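Transmembrane oligosaccharyl transferase (Archaeoglobus fulgidus, PDB 3WAJ) belongs to the STT3/AglB family of membrane proteins, combining a helical transmembrane part of the GT-C clan with C-terminal globular domains and holding a zinc ion. Local coordinates at residues Val25-Leu30 with Pro484-Ala489; Ile121-Leu126 with Glu166-Val171; Leu126-Val131 with Arg135-Ala140; Gly209-Ser214 with Phe219-Ile224. One frame throughout, in Å; residues are numbered along the deposited sequence.

Four helix-to-helix contacts illustrate how a polytopic membrane protein is assembled from both neighbouring and distant parts of its chain. Interaction 1 spans the greatest sequence distance, bringing helix 19-30 beside helix 474-491, and the other three lie between its two ends. Interactions 2 and 3 have centres about 11 Å apart and share helix 121-131, one joining it to helix 163-181 and the other to helix 134-144. Interaction 4 follows later in the chain, its centre about 13 Å from that of interaction 2, and Trp-169 of helix 163-181 packs against its helix 199-214. Interactions 3 and 4 thus each pack against interaction 2, whereas interaction 1 touches none of them.

Interaction 1: Val25-Leu30 with Pro484-Ala489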
# COMPACT_ATOMS: atom_id res chain seq x y z
N VAL A 25 1.52 22.29 10.93
CA VAL A 25 2.49 22.52 9.86
C VAL A 25 3.84 21.99 10.30
O VAL A 25 4.54 21.34 9.52
CB VAL A 25 2.61 24.00 9.48
CG1 VAL A 25 3.71 24.20 8.44
CG2 VAL A 25 1.30 24.52 8.94
N LYS A 26 4.20 22.27 11.55
CA LYS A 26 5.47 21.82 12.10
C LYS A 26 5.56 20.31 12.01
O LYS A 26 6.57 19.76 11.56
CB LYS A 26 5.62 22.30 13.56
CG LYS A 26 6.94 21.91 14.24
CD LYS A 26 6.81 20.62 15.07
CE LYS A 26 8.05 20.33 15.90
NZ LYS A 26 9.29 20.17 15.12
N LEU A 27 4.48 19.65 12.41
CA LEU A 27 4.40 18.19 12.38
C LEU A 27 4.34 17.62 10.96
O LEU A 27 5.01 16.64 10.66
CB LEU A 27 3.18 17.71 13.20
CG LEU A 27 3.46 17.04 14.55
CD1 LEU A 27 4.66 17.65 15.22
CD2 LEU A 27 2.24 17.12 15.46
N ARG A 28 3.58 18.24 10.07
CA ARG A 28 3.35 17.60 8.76
C ARG A 28 4.24 18.06 7.60
O ARG A 28 4.46 17.30 6.66
CB ARG A 28 1.87 17.67 8.40
CG ARG A 28 1.03 16.77 9.27
CD ARG A 28 -0.32 17.38 9.58
NE ARG A 28 -0.93 16.72 10.73
CZ ARG A 28 -2.02 15.99 10.67
NH1 ARG A 28 -2.63 15.87 9.51
NH2 ARG A 28 -2.52 15.41 11.75
N ILE A 29 4.74 19.28 7.68
CA ILE A 29 5.57 19.84 6.61
C ILE A 29 7.03 19.93 7.02
O ILE A 29 7.93 19.62 6.23
CB ILE A 29 5.04 21.21 6.16
CG1 ILE A 29 3.58 21.08 5.69
CG2 ILE A 29 5.92 21.84 5.09
CD1 ILE A 29 3.10 22.21 4.82
N LEU A 30 7.27 20.33 8.26
CA LEU A 30 8.63 20.63 8.75
C LEU A 30 9.39 19.41 9.27
O LEU A 30 10.54 19.19 8.89
CB LEU A 30 8.58 21.69 9.85
CG LEU A 30 8.83 23.16 9.50
CD1 LEU A 30 8.31 23.53 8.12
CD2 LEU A 30 8.22 24.05 10.57
N PRO A 484 1.71 13.47 26.08
CA PRO A 484 2.33 12.30 25.44
C PRO A 484 1.78 12.01 24.04
O PRO A 484 2.33 11.14 23.35
CB PRO A 484 1.98 11.15 26.40
CG PRO A 484 0.71 11.58 27.05
CD PRO A 484 0.75 13.08 27.14
N THR A 485 0.74 12.72 23.61
CA THR A 485 0.27 12.57 22.23
C THR A 485 0.87 13.61 21.26
O THR A 485 0.72 13.48 20.05
CB THR A 485 -1.28 12.50 22.12
OG1 THR A 485 -1.80 13.75 21.67
CG2 THR A 485 -1.87 12.17 23.46
N TYR A 486 1.54 14.62 21.79
CA TYR A 486 2.41 15.45 20.95
C TYR A 486 3.72 14.72 20.76
O TYR A 486 4.33 14.79 19.69
CB TYR A 486 2.69 16.83 21.56
CG TYR A 486 3.70 17.60 20.75
CD1 TYR A 486 3.32 18.28 19.60
CD2 TYR A 486 5.05 17.61 21.10
CE1 TYR A 486 4.24 18.97 18.83
CE2 TYR A 486 5.98 18.29 20.34
CZ TYR A 486 5.57 18.97 19.20
OH TYR A 486 6.48 19.64 18.44
N ILE A 487 4.14 14.02 21.80
CA ILE A 487 5.39 13.26 21.79
C ILE A 487 5.42 12.22 20.67
O ILE A 487 6.30 12.26 19.81
CB ILE A 487 5.64 12.60 23.17
CG1 ILE A 487 5.84 13.67 24.23
CG2 ILE A 487 6.85 11.68 23.12
CD1 ILE A 487 6.91 14.67 23.86
N LEU A 488 4.47 11.29 20.69
CA LEU A 488 4.37 10.29 19.62
C LEU A 488 4.20 10.95 18.25
O LEU A 488 4.84 10.55 17.28
CB LEU A 488 3.22 9.31 19.90
CG LEU A 488 3.49 8.11 20.80
CD1 LEU A 488 4.96 7.75 20.81
CD2 LEU A 488 2.98 8.33 22.21
N ALA A 489 3.36 11.97 18.20
CA ALA A 489 3.09 12.72 16.97
C ALA A 489 4.33 13.42 16.42
O ALA A 489 4.45 13.59 15.22
CB ALA A 489 2.01 13.73 17.22
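Leu-27 reaches across to Ala-489 and Tyr-486 and forms the tightly packed half of this contact. Its CD2 meets the methyl CB of Ala-489 at 3.8 Å, while CG settles 3.7 Å from the carbonyl O of the same residue. The other branch, CD1, comes up to CE1 of Tyr-486 at 3.9 Å. The two methyls of one leucine thus straddle a backbone carbonyl and lie between a small residue and an aromatic ring. Both Leu-27 and Ala-489 are buried, and Leu-152 of helix 150-153 also packs on Ala-489.

The more exposed half lies one residue earlier on helix 19-30. Lys-26 extends with CG anti to the backbone N (chi1 -179°) before bending farther out, which carries its aliphatic chain across the end of Tyr-486 at roughly a right angle. CE arrives at the ring edge, near the ring plane, 3.1 Å from OH, but no hydrogen bond joins the two segments. The ammonium NZ looks elsewhere: it bonds OD1 of Asn-31 and has a long, weak ion pair with Asp-490. Both residues here remain partly exposed, so this margin is more open than the leucine side.

The short axes run almost parallel, 9° apart, yet stay 11.5 Å from each other, and the side chains of Lys-26, Leu-27 and Tyr-486 bridge the gap. Near its end the first helix widens into a pi-type turn, where O of Val-25 accepts from N of both Ile-29 and Leu-30. Such side-chain packing between helices distant in sequence is characteristic of polytopic alpha-helical membrane proteins.

Interaction 2: Ile121-Leu126 with Glu166-Val171; sequences ILPVYL and EAFWQV
Pro-123 and Phe-168 make an apolar, buried contact between two transmembrane-region helices, 121-131 and 163-181, built on a CH-pi interaction with valine packing beside it. The proline CG stands over the centre of one face of the Phe-168 ring, 3.6 Å from the centroid and only 13° from the ring normal. A trans first torsion (chi1 -174°) brings the phenylalanine to this place, swinging the ring from the flank of its helix toward the partner. Lying in the first turn of helix 121-131, Pro-123 can present its ring outward without costing the helix a backbone hydrogen bond.

One turn farther along, Val-171 carries the second half of the contact with a single methyl. Its CG1 sits 3.6 Å from the carbonyl O of Pro-123 and 3.9 Å from CB of the same proline, and CG2 of Val-124 flanks it more loosely at 4.2 Å. Pro-123 is therefore held between an aromatic face and a branched aliphatic side chain. The axes of the two short segments approach to 8.9 Å at 33°, close enough for these compact groups to mesh.

The Phe-168 ring also meets a neighbour on its own helix: its edge is directed at the face of the Trp-169 indole, with CD2 3.8 Å above that plane. Farther round helix 163-181, Glu-166 hydrogen-bonds His-163, a zinc ligand, and Tyr-429. Trp-169 leans on helix 199-214, whereas Ile-121 and Tyr-125 pack against helix 134-144, leaving the contact set between these two neighbours.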
# COMPACT_ATOMS: atom_id res chain seq x y z
N ILE A 121 -8.64 21.05 10.69
CA ILE A 121 -9.12 21.92 11.75
C ILE A 121 -10.56 22.38 11.46
O ILE A 121 -11.45 22.24 12.31
CB ILE A 121 -8.18 23.14 11.94
CG1 ILE A 121 -7.16 22.88 13.05
CG2 ILE A 121 -8.96 24.41 12.28
CD1 ILE A 121 -6.40 21.60 12.89
N LEU A 122 -10.80 22.87 10.24
CA LEU A 122 -12.11 23.41 9.87
C LEU A 122 -13.31 22.44 10.05
O LEU A 122 -14.24 22.75 10.81
CB LEU A 122 -12.07 24.05 8.47
CG LEU A 122 -10.87 24.97 8.20
CD1 LEU A 122 -11.00 25.69 6.86
CD2 LEU A 122 -10.68 25.97 9.33
N PRO A 123 -13.28 21.26 9.40
CA PRO A 123 -14.43 20.36 9.59
C PRO A 123 -14.58 19.88 11.03
O PRO A 123 -15.72 19.66 11.46
CB PRO A 123 -14.10 19.16 8.69
CG PRO A 123 -12.96 19.58 7.84
CD PRO A 123 -12.22 20.64 8.58
N VAL A 124 -13.47 19.69 11.75
CA VAL A 124 -13.57 19.22 13.13
C VAL A 124 -14.21 20.28 14.02
O VAL A 124 -15.24 20.02 14.63
CB VAL A 124 -12.22 18.76 13.71
CG1 VAL A 124 -12.37 18.46 15.19
CG2 VAL A 124 -11.73 17.53 12.97
N TYR A 125 -13.60 21.46 14.07
CA TYR A 125 -14.19 22.60 14.76
C TYR A 125 -15.67 22.68 14.42
O TYR A 125 -16.51 22.64 15.32
CB TYR A 125 -13.51 23.92 14.39
CG TYR A 125 -14.24 25.12 14.96
CD1 TYR A 125 -13.95 25.59 16.23
CD2 TYR A 125 -15.25 25.75 14.24
CE1 TYR A 125 -14.64 26.68 16.77
CE2 TYR A 125 -15.94 26.84 14.77
CZ TYR A 125 -15.63 27.29 16.04
OH TYR A 125 -16.31 28.37 16.56
N LEU A 126 -15.98 22.77 13.13
CA LEU A 126 -17.36 22.85 12.66
C LEU A 126 -18.22 21.75 13.25
O LEU A 126 -19.29 22.02 13.78
CB LEU A 126 -17.45 22.79 11.13
CG LEU A 126 -18.88 22.91 10.61
CD1 LEU A 126 -19.51 24.20 11.12
CD2 LEU A 126 -18.95 22.86 9.09
N GLU A 166 -10.65 11.12 2.88
CA GLU A 166 -11.76 10.36 3.43
C GLU A 166 -12.12 10.98 4.76
O GLU A 166 -13.28 11.30 5.01
CB GLU A 166 -11.36 8.91 3.65
CG GLU A 166 -11.18 8.09 2.41
CD GLU A 166 -10.71 6.70 2.74
OE1 GLU A 166 -9.57 6.35 2.36
OE2 GLU A 166 -11.48 5.95 3.40
N ALA A 167 -11.13 11.16 5.63
CA ALA A 167 -11.39 11.74 6.94
C ALA A 167 -11.96 13.16 6.83
O ALA A 167 -12.98 13.48 7.45
CB ALA A 167 -10.15 11.72 7.81
N PHE A 168 -11.32 13.98 6.02
CA PHE A 168 -11.71 15.38 5.88
C PHE A 168 -13.15 15.51 5.37
O PHE A 168 -13.95 16.23 5.95
CB PHE A 168 -10.73 16.11 4.95
CG PHE A 168 -10.96 17.60 4.85
CD1 PHE A 168 -10.12 18.48 5.52
CD2 PHE A 168 -11.99 18.11 4.07
CE1 PHE A 168 -10.32 19.85 5.42
CE2 PHE A 168 -12.19 19.48 3.98
CZ PHE A 168 -11.35 20.35 4.65
N TRP A 169 -13.50 14.82 4.29
CA TRP A 169 -14.85 14.98 3.77
C TRP A 169 -15.91 14.27 4.62
O TRP A 169 -17.07 14.69 4.64
CB TRP A 169 -14.93 14.60 2.28
CG TRP A 169 -14.09 15.51 1.40
CD1 TRP A 169 -13.00 15.16 0.65
CD2 TRP A 169 -14.27 16.93 1.20
NE1 TRP A 169 -12.49 16.26 0.00
CE2 TRP A 169 -13.25 17.36 0.33
CE3 TRP A 169 -15.18 17.87 1.69
CZ2 TRP A 169 -13.12 18.70 -0.08
CZ3 TRP A 169 -15.06 19.19 1.29
CH2 TRP A 169 -14.04 19.60 0.41
N GLN A 170 -15.54 13.19 5.31
CA GLN A 170 -16.53 12.50 6.14
C GLN A 170 -16.96 13.38 7.30
O GLN A 170 -18.16 13.59 7.52
CB GLN A 170 -15.99 11.17 6.69
CG GLN A 170 -17.07 10.36 7.42
CD GLN A 170 -16.49 9.32 8.35
OE1 GLN A 170 -16.61 8.11 8.11
NE2 GLN A 170 -15.84 9.77 9.41
N VAL A 171 -15.98 13.89 8.04
CA VAL A 171 -16.21 14.83 9.13
C VAL A 171 -16.93 16.08 8.62
O VAL A 171 -17.89 16.54 9.24
CB VAL A 171 -14.90 15.20 9.83
CG1 VAL A 171 -15.15 16.16 10.99
CG2 VAL A 171 -14.20 13.95 10.33

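Interaction 3: Leu126-Val131 with Arg135-Ala140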
# COMPACT_ATOMS: atom_id res chain seq x y z
N LEU A 126 -15.98 22.77 13.13
CA LEU A 126 -17.36 22.85 12.66
C LEU A 126 -18.22 21.75 13.25
O LEU A 126 -19.29 22.02 13.78
CB LEU A 126 -17.45 22.79 11.13
CG LEU A 126 -18.88 22.91 10.61
CD1 LEU A 126 -19.51 24.20 11.12
CD2 LEU A 126 -18.95 22.86 9.09
N LEU A 127 -17.75 20.50 13.18
CA LEU A 127 -18.51 19.37 13.72
C LEU A 127 -18.71 19.40 15.24
O LEU A 127 -19.83 19.22 15.71
CB LEU A 127 -17.91 18.03 13.31
CG LEU A 127 -18.53 16.80 13.98
CD1 LEU A 127 -19.98 16.59 13.53
CD2 LEU A 127 -17.71 15.56 13.71
N THR A 128 -17.64 19.61 16.00
CA THR A 128 -17.78 19.59 17.46
C THR A 128 -18.34 20.91 18.01
O THR A 128 -18.68 20.99 19.19
CB THR A 128 -16.48 19.21 18.23
OG1 THR A 128 -16.05 20.33 19.00
CG2 THR A 128 -15.38 18.80 17.31
N ARG A 129 -18.43 21.92 17.16
CA ARG A 129 -19.17 23.14 17.49
C ARG A 129 -20.66 22.88 17.33
O ARG A 129 -21.47 23.25 18.17
CB ARG A 129 -18.74 24.30 16.58
CG ARG A 129 -19.13 25.69 17.06
CD ARG A 129 -20.54 26.09 16.63
NE ARG A 129 -20.62 26.43 15.21
CZ ARG A 129 -21.01 27.61 14.74
NH1 ARG A 129 -21.39 28.58 15.57
NH2 ARG A 129 -21.04 27.82 13.42
N GLU A 130 -21.02 22.22 16.23
CA GLU A 130 -22.42 22.03 15.84
C GLU A 130 -23.14 21.02 16.71
O GLU A 130 -24.38 20.97 16.73
CB GLU A 130 -22.49 21.60 14.37
CG GLU A 130 -23.23 22.58 13.49
CD GLU A 130 -23.08 24.01 13.98
OE1 GLU A 130 -21.95 24.53 14.00
OE2 GLU A 130 -24.11 24.62 14.33
N VAL A 131 -22.37 20.20 17.42
CA VAL A 131 -22.94 19.20 18.30
C VAL A 131 -22.94 19.77 19.70
O VAL A 131 -23.93 19.71 20.42
CB VAL A 131 -22.13 17.90 18.28
CG1 VAL A 131 -22.54 16.99 19.42
CG2 VAL A 131 -22.28 17.18 16.93
N ARG A 135 -16.31 26.26 23.10
CA ARG A 135 -15.19 25.92 23.98
C ARG A 135 -14.63 24.56 23.57
O ARG A 135 -13.42 24.39 23.45
CB ARG A 135 -15.67 25.87 25.44
CG ARG A 135 -16.42 27.12 25.88
CD ARG A 135 -15.72 27.81 27.03
NE ARG A 135 -16.24 29.16 27.26
CZ ARG A 135 -16.01 29.87 28.36
NH1 ARG A 135 -15.27 29.36 29.34
NH2 ARG A 135 -16.53 31.08 28.48
N ALA A 136 -15.52 23.59 23.37
CA ALA A 136 -15.12 22.24 22.97
C ALA A 136 -14.51 22.21 21.56
O ALA A 136 -13.55 21.48 21.30
CB ALA A 136 -16.29 21.28 23.05
N ALA A 137 -15.07 23.03 20.67
CA ALA A 137 -14.66 23.04 19.27
C ALA A 137 -13.26 23.58 19.04
O ALA A 137 -12.69 23.41 17.96
CB ALA A 137 -15.67 23.82 18.46
N VAL A 138 -12.71 24.23 20.05
CA VAL A 138 -11.37 24.80 19.98
C VAL A 138 -10.33 23.79 20.48
O VAL A 138 -9.29 23.58 19.84
CB VAL A 138 -11.28 26.13 20.75
CG1 VAL A 138 -9.91 26.33 21.37
CG2 VAL A 138 -11.64 27.29 19.84
N ILE A 139 -10.64 23.15 21.60
CA ILE A 139 -9.83 22.05 22.10
C ILE A 139 -9.80 20.95 21.03
O ILE A 139 -8.80 20.25 20.85
CB ILE A 139 -10.42 21.48 23.39
CG1 ILE A 139 -10.89 22.61 24.30
CG2 ILE A 139 -9.40 20.61 24.09
CD1 ILE A 139 -11.66 22.15 25.52
N ALA A 140 -10.92 20.84 20.31
CA ALA A 140 -11.08 19.87 19.24
C ALA A 140 -10.07 20.09 18.12
O ALA A 140 -9.32 19.18 17.77
CB ALA A 140 -12.48 19.95 18.69
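Thr-128 and Arg-129 press against three alanines across an antiparallel helical hairpin, in which helix 121-131 turns back almost at once into helix 134-144. Thr-128 does most of the work. Its OG1 rests 3.1 Å from CA of Ala-137, on the backbone itself, and although N of Ala-137 is also near, the angle is too poor for a hydrogen bond. The methyl CG2 points to the next turn and meets CB of Ala-140 at 3.4 Å. Beside them, CB of Arg-129 lies 3.6 Å from CB of Ala-137, and Ala-136 adds a lighter touch.

Small side chains on the returning helix allow this closeness. The axes of the two short segments come within 7.7 Å at 159°, and CA of Arg-129 is only 4.8 Å from CA of Ala-137, so the backbones themselves almost meet. At the turn, OD1 of Asp-133 bonds N of Ala-136 and secures the start of the second arm.

In the next shell, helix 429-446 lays Val-437 on Thr-128 and Ala-440 on Ala-140, closing one side of the hairpin. Arg-129 touches Ala-137 through its backbone N and the root of its side chain. Beyond CG, which lies opposite the backbone N (chi1 -164°), two further bends lead the chain away from the alanines, and its NE forms a salt bridge with OE1 of Glu-130 at 2.6 Å.

Interaction 4: Gly209-Ser214 with Phe219-Ile224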
# COMPACT_ATOMS: atom_id res chain seq x y z
N GLY A 209 -20.83 14.32 -1.77
CA GLY A 209 -20.32 14.16 -3.12
C GLY A 209 -18.81 14.08 -3.16
O GLY A 209 -18.25 13.16 -3.79
N LEU A 210 -18.14 15.01 -2.48
CA LEU A 210 -16.68 15.05 -2.51
C LEU A 210 -16.09 13.85 -1.79
O LEU A 210 -15.07 13.29 -2.22
CB LEU A 210 -16.15 16.36 -1.93
CG LEU A 210 -16.47 17.57 -2.82
CD1 LEU A 210 -15.88 18.85 -2.26
CD2 LEU A 210 -15.97 17.33 -4.23
N TYR A 211 -16.77 13.42 -0.73
CA TYR A 211 -16.38 12.19 -0.02
C TYR A 211 -16.35 10.97 -0.95
O TYR A 211 -15.32 10.29 -1.07
CB TYR A 211 -17.29 11.97 1.20
CG TYR A 211 -16.94 10.77 2.04
CD1 TYR A 211 -15.62 10.44 2.31
CD2 TYR A 211 -17.93 9.97 2.58
CE1 TYR A 211 -15.30 9.34 3.07
CE2 TYR A 211 -17.62 8.86 3.35
CZ TYR A 211 -16.30 8.55 3.59
OH TYR A 211 -15.97 7.45 4.35
N VAL A 212 -17.45 10.69 -1.64
CA VAL A 212 -17.49 9.57 -2.59
C VAL A 212 -16.50 9.79 -3.73
O VAL A 212 -15.95 8.84 -4.27
CB VAL A 212 -18.93 9.35 -3.16
CG1 VAL A 212 -19.00 8.05 -3.97
CG2 VAL A 212 -19.97 9.32 -2.05
N LEU A 213 -16.27 11.04 -4.10
CA LEU A 213 -15.34 11.32 -5.21
C LEU A 213 -13.88 11.17 -4.76
O LEU A 213 -12.98 11.08 -5.59
CB LEU A 213 -15.61 12.69 -5.85
CG LEU A 213 -16.94 12.86 -6.60
CD1 LEU A 213 -17.01 14.17 -7.39
CD2 LEU A 213 -17.19 11.67 -7.52
N SER A 214 -13.66 11.12 -3.45
CA SER A 214 -12.31 10.86 -2.91
C SER A 214 -12.09 9.37 -2.75
O SER A 214 -10.97 8.88 -2.85
CB SER A 214 -12.11 11.54 -1.56
OG SER A 214 -12.25 12.93 -1.65
N PHE A 219 -19.92 5.99 -0.26
CA PHE A 219 -21.38 5.97 -0.23
C PHE A 219 -21.85 5.53 1.16
O PHE A 219 -22.98 5.79 1.55
CB PHE A 219 -21.92 5.00 -1.29
CG PHE A 219 -21.53 3.57 -1.05
CD1 PHE A 219 -22.31 2.76 -0.22
CD2 PHE A 219 -20.37 3.06 -1.60
CE1 PHE A 219 -21.93 1.45 0.04
CE2 PHE A 219 -19.99 1.74 -1.35
CZ PHE A 219 -20.78 0.94 -0.53
N ILE A 220 -20.98 4.85 1.90
CA ILE A 220 -21.26 4.36 3.24
C ILE A 220 -21.72 5.46 4.20
O ILE A 220 -22.41 5.18 5.18
CB ILE A 220 -20.02 3.61 3.83
CG1 ILE A 220 -20.45 2.59 4.88
CG2 ILE A 220 -19.03 4.60 4.44
CD1 ILE A 220 -21.49 1.63 4.40
N ILE A 221 -21.36 6.72 3.94
CA ILE A 221 -21.84 7.83 4.76
C ILE A 221 -23.37 7.96 4.63
O ILE A 221 -24.04 8.49 5.52
CB ILE A 221 -21.14 9.16 4.39
CG1 ILE A 221 -21.50 10.27 5.37
CG2 ILE A 221 -21.53 9.61 3.00
CD1 ILE A 221 -21.04 10.01 6.78
N ALA A 222 -23.92 7.48 3.52
CA ALA A 222 -25.37 7.58 3.31
C ALA A 222 -26.22 6.75 4.32
O ALA A 222 -27.13 7.30 4.94
CB ALA A 222 -25.77 7.30 1.85
N PRO A 223 -25.92 5.44 4.47
CA PRO A 223 -26.60 4.65 5.51
C PRO A 223 -26.43 5.27 6.90
O PRO A 223 -27.37 5.25 7.70
CB PRO A 223 -25.86 3.31 5.48
CG PRO A 223 -25.30 3.21 4.11
CD PRO A 223 -25.03 4.60 3.64
N ILE A 224 -25.25 5.82 7.18
CA ILE A 224 -24.98 6.45 8.47
C ILE A 224 -25.96 7.58 8.79
O ILE A 224 -26.63 7.56 9.81
CB ILE A 224 -23.52 6.95 8.57
CG1 ILE A 224 -22.55 5.76 8.63
CG2 ILE A 224 -23.33 7.84 9.79
CD1 ILE A 224 -21.09 6.17 8.61
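Val-212 and Phe-219 mark where two consecutive helical pieces come closest, their CA atoms 5.8 Å apart across a four-residue connection. On the first side, near the end of helix 199-214, N of Ser-214 bonds O of Tyr-211 at 3.0 Å and, weakly, O of Leu-210. On the second, residues 219-220 belong to a 3-10 turn, from which N of Ala-222 reaches back to O of Phe-219 at 2.8 Å, and helix 221-234 carries the chain onward.

Tyr-211 and Ile-221 supply the principal side-chain contact. CG2 of Ile-221 approaches the tyrosine ring edge-on, in its plane, and stops 3.6 Å from CD2, while CB of the same isoleucine backs onto CE2. An extended first torsion in the tyrosine (chi1 -178°) sends the ring out to run alongside Ile-220. Its OH passes that residue's CG2 loosely and finds its hydrogen-bond partner in Tyr-430 OH. Val-212 instead packs on backbone, its CG2 lying 3.8 Å from N of Phe-219.

Within the first helix, OG of Ser-214 donates to O of Leu-210 at 2.9 Å from above the carbonyl plane, 36° out of it. The side chain of Tyr-211 is about 13 Å from the zinc ion. Around the pair, Trp-169 and Gln-170 of helix 163-181 press on Tyr-211, Tyr-261 of helix 243-261 packs on Val-212, and the ring of Phe-219 meets Phe-279 of helix 278-303 edge-to-face.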